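Local atomic coordinates of ribonucleoside-diphosphate reductase subunit beta (Bacillus halodurans C-125, PDB entry 2RCC), a protein that probably forms the di-iron small subunit of a class I ribonucleotide reductase, which makes deoxyribonucleotides for DNA synthesis from the corresponding ribonucleotides. Residues Phe56-Ser61 against Ile213-Arg218; Lys80-Leu85 against Gln124-Val129; Tyr128-Leu133 against Glu141-Trp146; Tyr198-Ala201 against Lys205-Ser208. One frame throughout, in Å; residues are numbered along the deposited sequence.

Contact 1: residues Phe56-Ser61 against Ile213-Arg218; sequences FEINMS and INYINR
Tyr215 of helix 207-237 carries this contact, meeting Glu57 and Ile58 of the loop that leads into helix 61-66 through its CE2 and CD2 carbons, with Ile58 and Glu57 on opposite sides of the ring plane, both oblique to it. Ile58 brings up the end of its longer branch: CD1 comes to 3.9 Å from Tyr215 CE2 and 4.1 Å from Tyr215 CD2. The isoleucine runs past the tyrosine, the two chains heading opposite ways. Glu57 instead reaches out to meet the oncoming ring, its OE2 lying 3.8 Å from Tyr215 CE2. Its carboxylate plane stands 66° from that of the ring, and this pairing is van der Waals packing without a hydrogen bond. A first torsion that sets CG between the backbone N and the carbonyl carbon (chi1 80°), followed by an extended chain, carries the carboxylate out to the tyrosine. Its other oxygen, OE1, accepts a hydrogen bond from Thr54 N, which probably helps to fix the group's rotation. Arg218 NH2 stays 6.7 Å from Glu57 OE2, too far for a salt bridge, although its charge may still favour the carboxylate. Beyond Ile58 the loop turns into the next helix through an Asx turn, in which Asn59 OD1 accepts from Ser61 N at 2.9 Å. Trp53 also meets the Tyr215 ring, and Ile58 packs on Met212. The loop thus lies against a long helix of the ferritin-like bundle, with the Tyr215 side chain about 7 Å from that of His122, a probable ligand of the di-iron site.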
loop_
_atom_site.group_PDB
_atom_site.type_symbol
_atom_site.label_atom_id
_atom_site.label_comp_id
_atom_site.label_asym_id
_atom_site.label_seq_id
_atom_site.Cartn_x
_atom_site.Cartn_y
_atom_site.Cartn_z
ATOM N N PHE A 56 -14.490 -2.081 -11.437
ATOM C CA PHE A 56 -15.416 -3.142 -11.730
ATOM C C PHE A 56 -16.851 -2.865 -11.300
ATOM O O PHE A 56 -17.738 -3.577 -11.729
ATOM C CB PHE A 56 -14.906 -4.487 -11.148
ATOM C CG PHE A 56 -13.552 -4.876 -11.680
ATOM C CD1 PHE A 56 -13.415 -5.365 -12.963
ATOM C CD2 PHE A 56 -12.402 -4.682 -10.921
ATOM C CE1 PHE A 56 -12.152 -5.702 -13.483
ATOM C CE2 PHE A 56 -11.147 -5.016 -11.430
ATOM C CZ PHE A 56 -11.028 -5.534 -12.721
ATOM N N GLU A 57 -17.073 -1.857 -10.470
ATOM C CA GLU A 57 -18.395 -1.449 -10.058
ATOM C C GLU A 57 -19.022 -0.475 -11.097
ATOM O O GLU A 57 -20.191 -0.150 -10.981
ATOM C CB GLU A 57 -18.318 -0.785 -8.652
ATOM C CG GLU A 57 -17.852 0.704 -8.602
ATOM C CD GLU A 57 -17.446 1.214 -7.189
ATOM O OE1 GLU A 57 -16.668 0.536 -6.447
ATOM O OE2 GLU A 57 -17.893 2.333 -6.842
ATOM N N ILE A 58 -18.252 -0.040 -12.105
ATOM C CA ILE A 58 -18.705 0.937 -13.112
ATOM C C ILE A 58 -18.953 0.268 -14.470
ATOM O O ILE A 58 -18.045 -0.315 -15.073
ATOM C CB ILE A 58 -17.687 2.073 -13.210
ATOM C CG1 ILE A 58 -17.727 2.871 -11.895
ATOM C CG2 ILE A 58 -17.995 2.977 -14.413
ATOM C CD1 ILE A 58 -16.644 3.851 -11.754
ATOM N N ASN A 59 -20.196 0.349 -14.944
ATOM C CA ASN A 59 -20.569 -0.276 -16.201
ATOM C C ASN A 59 -20.313 0.699 -17.351
ATOM O O ASN A 59 -20.869 1.794 -17.355
ATOM C CB ASN A 59 -22.043 -0.678 -16.148
ATOM C CG ASN A 59 -22.471 -1.537 -17.345
ATOM O OD1 ASN A 59 -22.184 -1.228 -18.501
ATOM N ND2 ASN A 59 -23.177 -2.613 -17.057
HETATM N N MSE A 60 -19.548 0.265 -18.345
HETATM C CA MSE A 60 -19.145 1.112 -19.470
HETATM C C MSE A 60 -19.983 0.984 -20.756
HETATM O O MSE A 60 -19.633 1.593 -21.765
HETATM C CB MSE A 60 -17.664 0.840 -19.773
HETATM C CG MSE A 60 -16.679 1.389 -18.715
HETATM SE SE MSE A 60 -16.597 3.266 -18.741
HETATM C CE MSE A 60 -16.053 3.579 -20.538
ATOM N N SER A 61 -21.083 0.227 -20.713
ATOM C CA SER A 61 -21.914 -0.024 -21.896
ATOM C C SER A 61 -22.458 1.200 -22.558
ATOM O O SER A 61 -22.415 1.279 -23.780
ATOM C CB SER A 61 -23.116 -0.888 -21.535
ATOM O OG SER A 61 -22.675 -2.012 -20.821
ATOM N N ILE A 213 -12.944 9.064 -13.353
ATOM C CA ILE A 213 -12.011 10.197 -13.270
ATOM C C ILE A 213 -12.219 10.981 -11.964
ATOM O O ILE A 213 -11.257 11.378 -11.308
ATOM C CB ILE A 213 -12.160 11.179 -14.472
ATOM C CG1 ILE A 213 -11.747 10.515 -15.791
ATOM C CG2 ILE A 213 -11.320 12.440 -14.277
ATOM C CD1 ILE A 213 -10.271 10.152 -15.919
ATOM N N ASN A 214 -13.474 11.201 -11.600
ATOM C CA ASN A 214 -13.815 11.917 -10.393
ATOM C C ASN A 214 -13.423 11.135 -9.142
ATOM O O ASN A 214 -12.961 11.738 -8.189
ATOM C CB ASN A 214 -15.292 12.253 -10.395
ATOM C CG ASN A 214 -15.650 13.361 -9.420
ATOM O OD1 ASN A 214 -16.523 13.183 -8.585
ATOM N ND2 ASN A 214 -14.952 14.499 -9.502
ATOM N N TYR A 215 -13.600 9.804 -9.143
ATOM C CA TYR A 215 -13.092 8.976 -8.030
ATOM C C TYR A 215 -11.574 9.081 -7.924
ATOM O O TYR A 215 -11.057 9.229 -6.804
ATOM C CB TYR A 215 -13.503 7.541 -8.151
ATOM C CG TYR A 215 -15.008 7.266 -8.061
ATOM C CD1 TYR A 215 -15.916 8.201 -7.557
ATOM C CD2 TYR A 215 -15.494 6.021 -8.411
ATOM C CE1 TYR A 215 -17.282 7.890 -7.465
ATOM C CE2 TYR A 215 -16.826 5.713 -8.303
ATOM C CZ TYR A 215 -17.709 6.649 -7.830
ATOM O OH TYR A 215 -19.049 6.330 -7.720
ATOM N N ILE A 216 -10.889 9.006 -9.061
ATOM C CA ILE A 216 -9.430 9.187 -9.094
ATOM C C ILE A 216 -9.025 10.566 -8.540
ATOM O O ILE A 216 -8.149 10.671 -7.666
ATOM C CB ILE A 216 -8.838 9.020 -10.511
ATOM C CG1 ILE A 216 -8.970 7.571 -11.002
ATOM C CG2 ILE A 216 -7.334 9.505 -10.556
ATOM C CD1 ILE A 216 -8.747 7.320 -12.519
ATOM N N ASN A 217 -9.700 11.603 -9.028
ATOM C CA ASN A 217 -9.425 12.992 -8.656
ATOM C C ASN A 217 -9.700 13.213 -7.136
ATOM O O ASN A 217 -8.956 13.946 -6.489
ATOM C CB ASN A 217 -10.251 13.917 -9.581
ATOM C CG ASN A 217 -9.661 15.320 -9.785
ATOM O OD1 ASN A 217 -8.531 15.639 -9.417
ATOM N ND2 ASN A 217 -10.448 16.152 -10.460
ATOM N N ARG A 218 -10.738 12.567 -6.581
ATOM C CA ARG A 218 -11.061 12.609 -5.146
ATOM C C ARG A 218 -9.906 11.983 -4.315
ATOM O O ARG A 218 -9.473 12.529 -3.297
ATOM C CB ARG A 218 -12.372 11.870 -4.840
ATOM C CG ARG A 218 -12.610 11.541 -3.338
ATOM C CD ARG A 218 -13.999 10.978 -2.958
ATOM N NE ARG A 218 -14.506 9.602 -3.254
ATOM C CZ ARG A 218 -13.901 8.493 -3.742
ATOM N NH1 ARG A 218 -12.593 8.374 -4.095
ATOM N NH2 ARG A 218 -14.693 7.423 -3.893
#

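Contact 2: residues Lys80-Leu85 against Gln124-Val129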
loop_
_atom_site.group_PDB
_atom_site.type_symbol
_atom_site.label_atom_id
_atom_site.label_comp_id
_atom_site.label_asym_id
_atom_site.label_seq_id
_atom_site.Cartn_x
_atom_site.Cartn_y
_atom_site.Cartn_z
ATOM N N LYS A 80 -6.398 9.978 -27.046
ATOM C CA LYS A 80 -5.073 10.500 -26.714
ATOM C C LYS A 80 -4.892 10.683 -25.219
ATOM O O LYS A 80 -3.877 10.256 -24.676
ATOM C CB LYS A 80 -4.783 11.817 -27.421
ATOM C CG LYS A 80 -4.496 11.688 -28.876
ATOM C CD LYS A 80 -4.553 13.019 -29.572
ATOM C CE LYS A 80 -4.409 12.861 -31.084
ATOM N NZ LYS A 80 -3.058 12.439 -31.526
ATOM N N ILE A 81 -5.889 11.250 -24.552
ATOM C CA ILE A 81 -5.806 11.517 -23.117
ATOM C C ILE A 81 -5.914 10.224 -22.276
ATOM O O ILE A 81 -5.041 9.968 -21.427
ATOM C CB ILE A 81 -6.828 12.586 -22.669
ATOM C CG1 ILE A 81 -6.554 13.937 -23.359
ATOM C CG2 ILE A 81 -6.744 12.816 -21.166
ATOM C CD1 ILE A 81 -7.777 14.867 -23.300
ATOM N N ILE A 82 -6.943 9.417 -22.511
ATOM C CA ILE A 82 -7.091 8.158 -21.767
ATOM C C ILE A 82 -5.903 7.223 -22.072
ATOM O O ILE A 82 -5.379 6.613 -21.148
ATOM C CB ILE A 82 -8.496 7.467 -21.970
ATOM C CG1 ILE A 82 -8.845 6.648 -20.739
ATOM C CG2 ILE A 82 -8.609 6.656 -23.311
ATOM C CD1 ILE A 82 -9.244 7.573 -19.529
ATOM N N GLY A 83 -5.468 7.183 -23.346
ATOM C CA GLY A 83 -4.304 6.415 -23.795
ATOM C C GLY A 83 -3.022 6.803 -23.058
ATOM O O GLY A 83 -2.286 5.931 -22.602
ATOM N N LEU A 84 -2.769 8.106 -22.920
ATOM C CA LEU A 84 -1.601 8.618 -22.209
ATOM C C LEU A 84 -1.669 8.234 -20.736
ATOM O O LEU A 84 -0.678 7.762 -20.167
ATOM C CB LEU A 84 -1.503 10.145 -22.303
ATOM C CG LEU A 84 -0.259 10.757 -21.644
ATOM C CD1 LEU A 84 1.043 10.122 -22.150
ATOM C CD2 LEU A 84 -0.256 12.221 -21.839
ATOM N N LEU A 85 -2.829 8.486 -20.123
ATOM C CA LEU A 85 -3.055 8.122 -18.716
ATOM C C LEU A 85 -2.826 6.621 -18.472
ATOM O O LEU A 85 -2.198 6.259 -17.478
ATOM C CB LEU A 85 -4.454 8.558 -18.249
ATOM C CG LEU A 85 -4.624 10.082 -18.110
ATOM C CD1 LEU A 85 -6.093 10.451 -17.930
ATOM C CD2 LEU A 85 -3.796 10.620 -16.973
ATOM N N GLN A 124 -5.060 0.776 -13.527
ATOM C CA GLN A 124 -5.931 -0.263 -14.080
ATOM C C GLN A 124 -7.299 0.292 -14.580
ATOM O O GLN A 124 -7.880 -0.246 -15.539
ATOM C CB GLN A 124 -6.089 -1.404 -13.063
ATOM C CG GLN A 124 -6.990 -2.550 -13.510
ATOM C CD GLN A 124 -8.344 -2.537 -12.861
ATOM O OE1 GLN A 124 -8.487 -2.205 -11.670
ATOM N NE2 GLN A 124 -9.343 -3.001 -13.599
ATOM N N SER A 125 -7.807 1.323 -13.907
ATOM C CA SER A 125 -9.046 1.980 -14.289
ATOM C C SER A 125 -8.890 2.683 -15.642
ATOM O O SER A 125 -9.816 2.712 -16.439
ATOM C CB SER A 125 -9.483 2.975 -13.201
ATOM O OG SER A 125 -9.644 2.336 -11.946
ATOM N N TYR A 126 -7.713 3.270 -15.905
ATOM C CA TYR A 126 -7.494 3.905 -17.204
ATOM C C TYR A 126 -7.519 2.844 -18.331
ATOM O O TYR A 126 -8.154 3.044 -19.368
ATOM C CB TYR A 126 -6.192 4.691 -17.276
ATOM C CG TYR A 126 -6.109 5.875 -16.348
ATOM C CD1 TYR A 126 -7.095 6.837 -16.311
ATOM C CD2 TYR A 126 -5.013 6.037 -15.507
ATOM C CE1 TYR A 126 -7.020 7.915 -15.402
ATOM C CE2 TYR A 126 -4.916 7.100 -14.638
ATOM C CZ TYR A 126 -5.905 8.046 -14.592
ATOM O OH TYR A 126 -5.771 9.105 -13.723
ATOM N N SER A 127 -6.842 1.733 -18.118
ATOM C CA SER A 127 -6.890 0.605 -19.055
ATOM C C SER A 127 -8.275 0.074 -19.258
ATOM O O SER A 127 -8.629 -0.297 -20.351
ATOM C CB SER A 127 -6.009 -0.561 -18.586
ATOM O OG SER A 127 -4.664 -0.135 -18.599
ATOM N N TYR A 128 -9.020 -0.044 -18.175
ATOM C CA TYR A 128 -10.407 -0.520 -18.197
ATOM C C TYR A 128 -11.326 0.347 -19.097
ATOM O O TYR A 128 -12.171 -0.183 -19.839
ATOM C CB TYR A 128 -10.898 -0.558 -16.746
ATOM C CG TYR A 128 -12.303 -1.022 -16.478
ATOM C CD1 TYR A 128 -12.573 -2.352 -16.104
ATOM C CD2 TYR A 128 -13.354 -0.118 -16.483
ATOM C CE1 TYR A 128 -13.877 -2.766 -15.813
ATOM C CE2 TYR A 128 -14.664 -0.518 -16.211
ATOM C CZ TYR A 128 -14.922 -1.832 -15.867
ATOM O OH TYR A 128 -16.224 -2.212 -15.555
ATOM N N VAL A 129 -11.174 1.664 -19.010
ATOM C CA VAL A 129 -11.907 2.592 -19.857
ATOM C C VAL A 129 -11.478 2.372 -21.326
ATOM O O VAL A 129 -12.313 2.150 -22.199
ATOM C CB VAL A 129 -11.687 4.074 -19.431
ATOM C CG1 VAL A 129 -12.246 5.064 -20.476
ATOM C CG2 VAL A 129 -12.297 4.352 -18.061
#
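In the buried core beside the probable di-iron site, Tyr126 packs against Leu85 and Ile82, joining helix 106-133 to helix 72-87. Tyr126 is assigned by similarity as the active-site tyrosine, consistent with the radical-bearing residue of class I small subunits. The short axes approach to 8.8 Å and run roughly antiparallel, at 142°. Leu85 covers one face of the ring: its CB stands 3.6 Å from the ring centroid and only 7° off the normal, a clear CH-pi contact. From there the leucine branches spread outward over the ring, CD1 coming to 3.7 Å from Tyr126 CE1, while the backbone atom Leu85 O approaches Tyr126 CD2 at 3.4 Å. Ile82 supplies the second support. With its CG1 anti to the backbone N (chi1 -152°), the longer branch swings towards helix 106-133, where CD1 lies obliquely 3.9 Å from Tyr126 CD1. Its CG1 also rests 3.8 Å from Val129 CG1, the two side chains crossing at about a right angle one helical turn beyond the tyrosine. With an alanine here in place of Tyr126, the phenol is gone, and Leu85 and Ile82 would probably be left facing a gap between the helices. Ile216 and Phe194 add contacts from helices 207-237 and 191-202. A ring with a leucine over one face and further apolar side chains around it, about 4 Å from the side chain of the presumed iron ligand His122, is consistent with the tyrosyl radical site of a ferritin-like ribonucleotide reductase subunit.

Contact 3: residues Tyr128-Leu133 against Glu141-Trp146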
loop_
_atom_site.group_PDB
_atom_site.type_symbol
_atom_site.label_atom_id
_atom_site.label_comp_id
_atom_site.label_asym_id
_atom_site.label_seq_id
_atom_site.Cartn_x
_atom_site.Cartn_y
_atom_site.Cartn_z
ATOM N N TYR A 128 -9.020 -0.044 -18.175
ATOM C CA TYR A 128 -10.407 -0.520 -18.197
ATOM C C TYR A 128 -11.326 0.347 -19.097
ATOM O O TYR A 128 -12.171 -0.183 -19.839
ATOM C CB TYR A 128 -10.898 -0.558 -16.746
ATOM C CG TYR A 128 -12.303 -1.022 -16.478
ATOM C CD1 TYR A 128 -12.573 -2.352 -16.104
ATOM C CD2 TYR A 128 -13.354 -0.118 -16.483
ATOM C CE1 TYR A 128 -13.877 -2.766 -15.813
ATOM C CE2 TYR A 128 -14.664 -0.518 -16.211
ATOM C CZ TYR A 128 -14.922 -1.832 -15.867
ATOM O OH TYR A 128 -16.224 -2.212 -15.555
ATOM N N VAL A 129 -11.174 1.664 -19.010
ATOM C CA VAL A 129 -11.907 2.592 -19.857
ATOM C C VAL A 129 -11.478 2.372 -21.326
ATOM O O VAL A 129 -12.313 2.150 -22.199
ATOM C CB VAL A 129 -11.687 4.074 -19.431
ATOM C CG1 VAL A 129 -12.246 5.064 -20.476
ATOM C CG2 VAL A 129 -12.297 4.352 -18.061
ATOM N N LEU A 130 -10.176 2.394 -21.593
ATOM C CA LEU A 130 -9.674 2.235 -22.956
ATOM C C LEU A 130 -10.107 0.879 -23.597
ATOM O O LEU A 130 -10.622 0.858 -24.726
ATOM C CB LEU A 130 -8.161 2.446 -22.960
ATOM C CG LEU A 130 -7.439 2.577 -24.294
ATOM C CD1 LEU A 130 -7.984 3.734 -25.092
ATOM C CD2 LEU A 130 -5.938 2.693 -24.094
ATOM N N SER A 131 -10.014 -0.209 -22.839
ATOM C CA SER A 131 -10.375 -1.531 -23.332
ATOM C C SER A 131 -11.886 -1.732 -23.501
ATOM O O SER A 131 -12.300 -2.648 -24.190
ATOM C CB SER A 131 -9.794 -2.632 -22.440
ATOM O OG SER A 131 -10.335 -2.552 -21.147
ATOM N N SER A 132 -12.705 -0.883 -22.889
ATOM C CA SER A 132 -14.180 -0.941 -23.060
ATOM C C SER A 132 -14.632 -0.237 -24.360
ATOM O O SER A 132 -15.764 -0.426 -24.830
ATOM C CB SER A 132 -14.900 -0.247 -21.888
ATOM O OG SER A 132 -14.530 -0.801 -20.646
ATOM N N LEU A 133 -13.757 0.602 -24.909
ATOM C CA LEU A 133 -14.069 1.469 -26.028
ATOM C C LEU A 133 -13.341 1.188 -27.343
ATOM O O LEU A 133 -13.920 1.468 -28.394
ATOM C CB LEU A 133 -13.757 2.926 -25.611
ATOM C CG LEU A 133 -14.498 3.491 -24.408
ATOM C CD1 LEU A 133 -14.050 4.925 -24.108
ATOM C CD2 LEU A 133 -15.969 3.413 -24.649
ATOM N N GLU A 141 -1.549 1.057 -31.047
ATOM C CA GLU A 141 -1.194 2.187 -31.876
ATOM C C GLU A 141 -1.121 3.492 -31.055
ATOM O O GLU A 141 -0.184 4.282 -31.217
ATOM C CB GLU A 141 -2.210 2.314 -33.008
ATOM C CG GLU A 141 -1.955 3.485 -33.944
ATOM C CD GLU A 141 -2.710 3.381 -35.271
ATOM O OE1 GLU A 141 -3.709 2.622 -35.341
ATOM O OE2 GLU A 141 -2.291 4.057 -36.244
ATOM N N ILE A 142 -2.118 3.698 -30.185
ATOM C CA ILE A 142 -2.167 4.868 -29.310
ATOM C C ILE A 142 -0.873 4.898 -28.479
ATOM O O ILE A 142 -0.201 5.934 -28.401
ATOM C CB ILE A 142 -3.411 4.863 -28.361
ATOM C CG1 ILE A 142 -4.738 5.078 -29.125
ATOM C CG2 ILE A 142 -3.268 5.948 -27.291
ATOM C CD1 ILE A 142 -6.027 4.744 -28.307
ATOM N N PHE A 143 -0.511 3.750 -27.885
ATOM C CA PHE A 143 0.697 3.682 -27.049
ATOM C C PHE A 143 1.968 3.905 -27.849
ATOM O O PHE A 143 2.896 4.577 -27.364
ATOM C CB PHE A 143 0.779 2.366 -26.261
ATOM C CG PHE A 143 -0.407 2.116 -25.325
ATOM C CD1 PHE A 143 -1.059 3.153 -24.638
ATOM C CD2 PHE A 143 -0.816 0.809 -25.068
ATOM C CE1 PHE A 143 -2.114 2.875 -23.790
ATOM C CE2 PHE A 143 -1.863 0.543 -24.195
ATOM C CZ PHE A 143 -2.505 1.575 -23.560
ATOM N N GLU A 144 1.988 3.404 -29.079
ATOM C CA GLU A 144 3.147 3.553 -29.939
ATOM C C GLU A 144 3.342 5.037 -30.282
ATOM O O GLU A 144 4.468 5.530 -30.234
ATOM C CB GLU A 144 2.989 2.687 -31.183
ATOM C CG GLU A 144 4.263 2.457 -31.997
ATOM C CD GLU A 144 5.324 1.629 -31.266
ATOM O OE1 GLU A 144 5.000 0.938 -30.267
ATOM O OE2 GLU A 144 6.493 1.671 -31.711
ATOM N N TYR A 145 2.254 5.748 -30.583
ATOM C CA TYR A 145 2.354 7.194 -30.811
ATOM C C TYR A 145 2.874 7.926 -29.589
ATOM O O TYR A 145 3.751 8.777 -29.721
ATOM C CB TYR A 145 1.038 7.806 -31.253
ATOM C CG TYR A 145 0.745 7.583 -32.712
ATOM C CD1 TYR A 145 1.528 8.197 -33.691
ATOM C CD2 TYR A 145 -0.331 6.797 -33.127
ATOM C CE1 TYR A 145 1.270 8.019 -35.028
ATOM C CE2 TYR A 145 -0.596 6.614 -34.478
ATOM C CZ TYR A 145 0.210 7.228 -35.416
ATOM O OH TYR A 145 -0.039 7.053 -36.752
ATOM N N TRP A 146 2.353 7.602 -28.409
ATOM C CA TRP A 146 2.877 8.232 -27.195
ATOM C C TRP A 146 4.326 7.839 -26.906
ATOM O O TRP A 146 5.086 8.677 -26.446
ATOM C CB TRP A 146 2.014 7.964 -25.975
ATOM C CG TRP A 146 0.804 8.817 -25.922
ATOM C CD1 TRP A 146 -0.479 8.412 -25.948
ATOM C CD2 TRP A 146 0.780 10.244 -25.867
ATOM N NE1 TRP A 146 -1.317 9.498 -25.891
ATOM C CE2 TRP A 146 -0.562 10.637 -25.841
ATOM C CE3 TRP A 146 1.772 11.228 -25.830
ATOM C CZ2 TRP A 146 -0.944 11.969 -25.775
ATOM C CZ3 TRP A 146 1.392 12.551 -25.740
ATOM C CH2 TRP A 146 0.051 12.905 -25.732
#
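Leu130 sets its forked end against Phe143 and Ile142, CD2 meeting the outer end of the phenyl ring obliquely. The contact joins helices 106-133 and 136-147, consecutive helices of the ferritin-like bundle. With no hydrogen bond across it, this is apolar packing reached by long side chains, since the nearest CA atoms, those of Leu130 and Ile142, are still 10.2 Å apart. Leu130 has CG anti to the backbone N (chi1 -169°), which extends the chain away from its own helix, and each terminal methyl then has its own partner. CD2 lies 3.6 Å from Phe143 CZ and 3.8 Å from Phe143 CE1, leucine and phenylalanine each reaching out to the other across the helix gap. CD1 takes the other residue, reaching Ile142 CD1 at 3.9 Å, and here the two chains pass alongside, running in contrary directions. The ring of Phe143 gets there by its far end, for the side chain sets off across the contact and not straight at the leucine. Helix 72-87 contributes a third side to this packing: Ile82 touches Leu130, and Phe87 touches Phe143. Trp146, one turn along from Ile142, ties its indole to the same helix through a hydrogen bond from NE1 to Lys80 O. The Leu130 side chain lies about 6 Å from that of Tyr126, so the contact borders the surroundings of the presumed active-site tyrosine. On the other side of helix 106-133, Ser132 folds its hydroxyl back onto the preceding turn, where OG donates to Tyr128 O at 2.6 Å, tilted 22° from the carbonyl plane.

Contact 4: residues Tyr198-Ala201 against Lys205-Ser208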
loop_
_atom_site.group_PDB
_atom_site.type_symbol
_atom_site.label_atom_id
_atom_site.label_comp_id
_atom_site.label_asym_id
_atom_site.label_seq_id
_atom_site.Cartn_x
_atom_site.Cartn_y
_atom_site.Cartn_z
ATOM N N TYR A 198 -14.789 15.851 -17.674
ATOM C CA TYR A 198 -15.939 16.480 -17.006
ATOM C C TYR A 198 -16.749 17.339 -17.970
ATOM O O TYR A 198 -17.975 17.434 -17.815
ATOM C CB TYR A 198 -15.503 17.333 -15.803
ATOM C CG TYR A 198 -14.729 16.601 -14.721
ATOM C CD1 TYR A 198 -15.062 15.305 -14.324
ATOM C CD2 TYR A 198 -13.688 17.241 -14.047
ATOM C CE1 TYR A 198 -14.343 14.659 -13.313
ATOM C CE2 TYR A 198 -12.983 16.615 -13.055
ATOM C CZ TYR A 198 -13.320 15.335 -12.692
ATOM O OH TYR A 198 -12.604 14.750 -11.701
ATOM N N ASN A 199 -16.078 17.958 -18.955
ATOM C CA ASN A 199 -16.766 18.774 -19.973
ATOM C C ASN A 199 -17.702 17.890 -20.781
ATOM O O ASN A 199 -18.756 18.342 -21.211
ATOM C CB ASN A 199 -15.749 19.487 -20.893
ATOM C CG ASN A 199 -16.412 20.352 -21.982
ATOM O OD1 ASN A 199 -17.155 21.277 -21.687
ATOM N ND2 ASN A 199 -16.108 20.058 -23.235
ATOM N N LEU A 200 -17.322 16.640 -21.033
ATOM C CA LEU A 200 -18.228 15.707 -21.746
ATOM C C LEU A 200 -19.446 15.342 -20.909
ATOM O O LEU A 200 -20.589 15.405 -21.386
ATOM C CB LEU A 200 -17.493 14.416 -22.195
ATOM C CG LEU A 200 -16.420 14.559 -23.287
ATOM C CD1 LEU A 200 -15.702 13.250 -23.558
ATOM C CD2 LEU A 200 -17.032 15.086 -24.597
ATOM N N ALA A 201 -19.197 15.040 -19.648
ATOM C CA ALA A 201 -20.205 14.531 -18.741
ATOM C C ALA A 201 -21.200 15.581 -18.302
ATOM O O ALA A 201 -22.353 15.240 -18.111
ATOM C CB ALA A 201 -19.553 13.849 -17.544
ATOM N N LYS A 205 -22.494 13.180 -21.842
ATOM C CA LYS A 205 -21.723 12.250 -22.666
ATOM C C LYS A 205 -20.588 11.624 -21.839
ATOM O O LYS A 205 -19.945 12.305 -21.059
ATOM C CB LYS A 205 -21.134 12.970 -23.886
ATOM C CG LYS A 205 -22.170 13.493 -24.941
ATOM C CD LYS A 205 -22.866 12.336 -25.717
ATOM C CE LYS A 205 -23.582 12.761 -27.045
ATOM N NZ LYS A 205 -24.565 11.711 -27.587
HETATM N N MSE A 206 -20.371 10.322 -21.977
HETATM C CA MSE A 206 -19.236 9.653 -21.330
HETATM C C MSE A 206 -19.203 9.862 -19.816
HETATM O O MSE A 206 -18.159 10.140 -19.218
HETATM C CB MSE A 206 -17.900 10.082 -21.978
HETATM C CG MSE A 206 -17.881 9.987 -23.528
HETATM SE SE MSE A 206 -18.526 8.271 -24.226
HETATM C CE MSE A 206 -16.917 7.298 -23.752
ATOM N N VAL A 207 -20.370 9.677 -19.216
ATOM C CA VAL A 207 -20.583 9.941 -17.802
ATOM C C VAL A 207 -19.915 8.894 -16.882
ATOM O O VAL A 207 -19.398 9.246 -15.808
ATOM C CB VAL A 207 -22.100 10.051 -17.501
ATOM C CG1 VAL A 207 -22.343 10.209 -15.994
ATOM C CG2 VAL A 207 -22.725 11.228 -18.279
ATOM N N SER A 208 -19.934 7.621 -17.276
ATOM C CA SER A 208 -19.241 6.577 -16.495
ATOM C C SER A 208 -17.732 6.808 -16.434
ATOM O O SER A 208 -17.114 6.640 -15.386
ATOM C CB SER A 208 -19.559 5.196 -17.024
ATOM O OG SER A 208 -20.908 4.912 -16.768
#
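Leu200 and Met206 both set CG beside the backbone N, opposite the carbonyl carbon (chi1 -68° and -50°), and run next to each other in the same direction. Leu200 CD1 consequently rests 3.9 Å from CG of Met206, a selenomethionine, whose chain then bends away from helix 191-202. The backbone supplies the polar link. Lys205 N donates to Leu200 O at 3.0 Å with a fairly straight N-H...O angle of 156°, although the donor sits well above the carbonyl plane. This bond brings the returning chain back over the last turn of the helix within a few residues. Lys205 O lies beside it, with Ala201 CA at 3.2 Å in a CA-H...O contact and Leu200 CB at 3.4 Å, whereas the 3.2 Å between Lys205 O and Ala201 N is at too poor an angle to be a hydrogen bond. Lys205 adds its CB, 3.5 Å from Leu200 O, but its side chain leads away and the ammonium is held by Thr69. On the other flank, Val207 CG2 lies 4.2 Å from Ala201 CB, a looser apolar touch. Met206, at the N-cap position, has positive phi and psi, a left-handed conformation that turns the chain into helix 207-237. The contact is thus the tight connection between two successive helices of the all-helical fold, away from the annotated sites. Helix 61-66 lies alongside, with Gln66 accepting from Met206 N and Asp63 from Ser208 N, and Phe78 of helix 72-87 packs against both Leu200 and Met206.

How the contacts relate
All four contacts lie within one ferritin-like helical domain. Contacts 2 and 3 are the closest pair, with centres 6 Å apart; they share Tyr128 and Val129 on helix 106-133. Contacts 1 and 4 both use helix 207-237, and their centres are 11 Å apart. Along the chain, contact 1 spans the longest interval and encloses the other three, with contact 3 beginning where contact 2 ends and contact 4 following later. Tyr128 OH bonds to Ile58 O, and Ile216 packs on Tyr126, so the loop and helix of contact 1 both reach contact 2. Together they join helices 72-87, 106-133, 136-147, 191-202 and 207-237 around or near the presumed radical tyrosine, with contact 4 farther out.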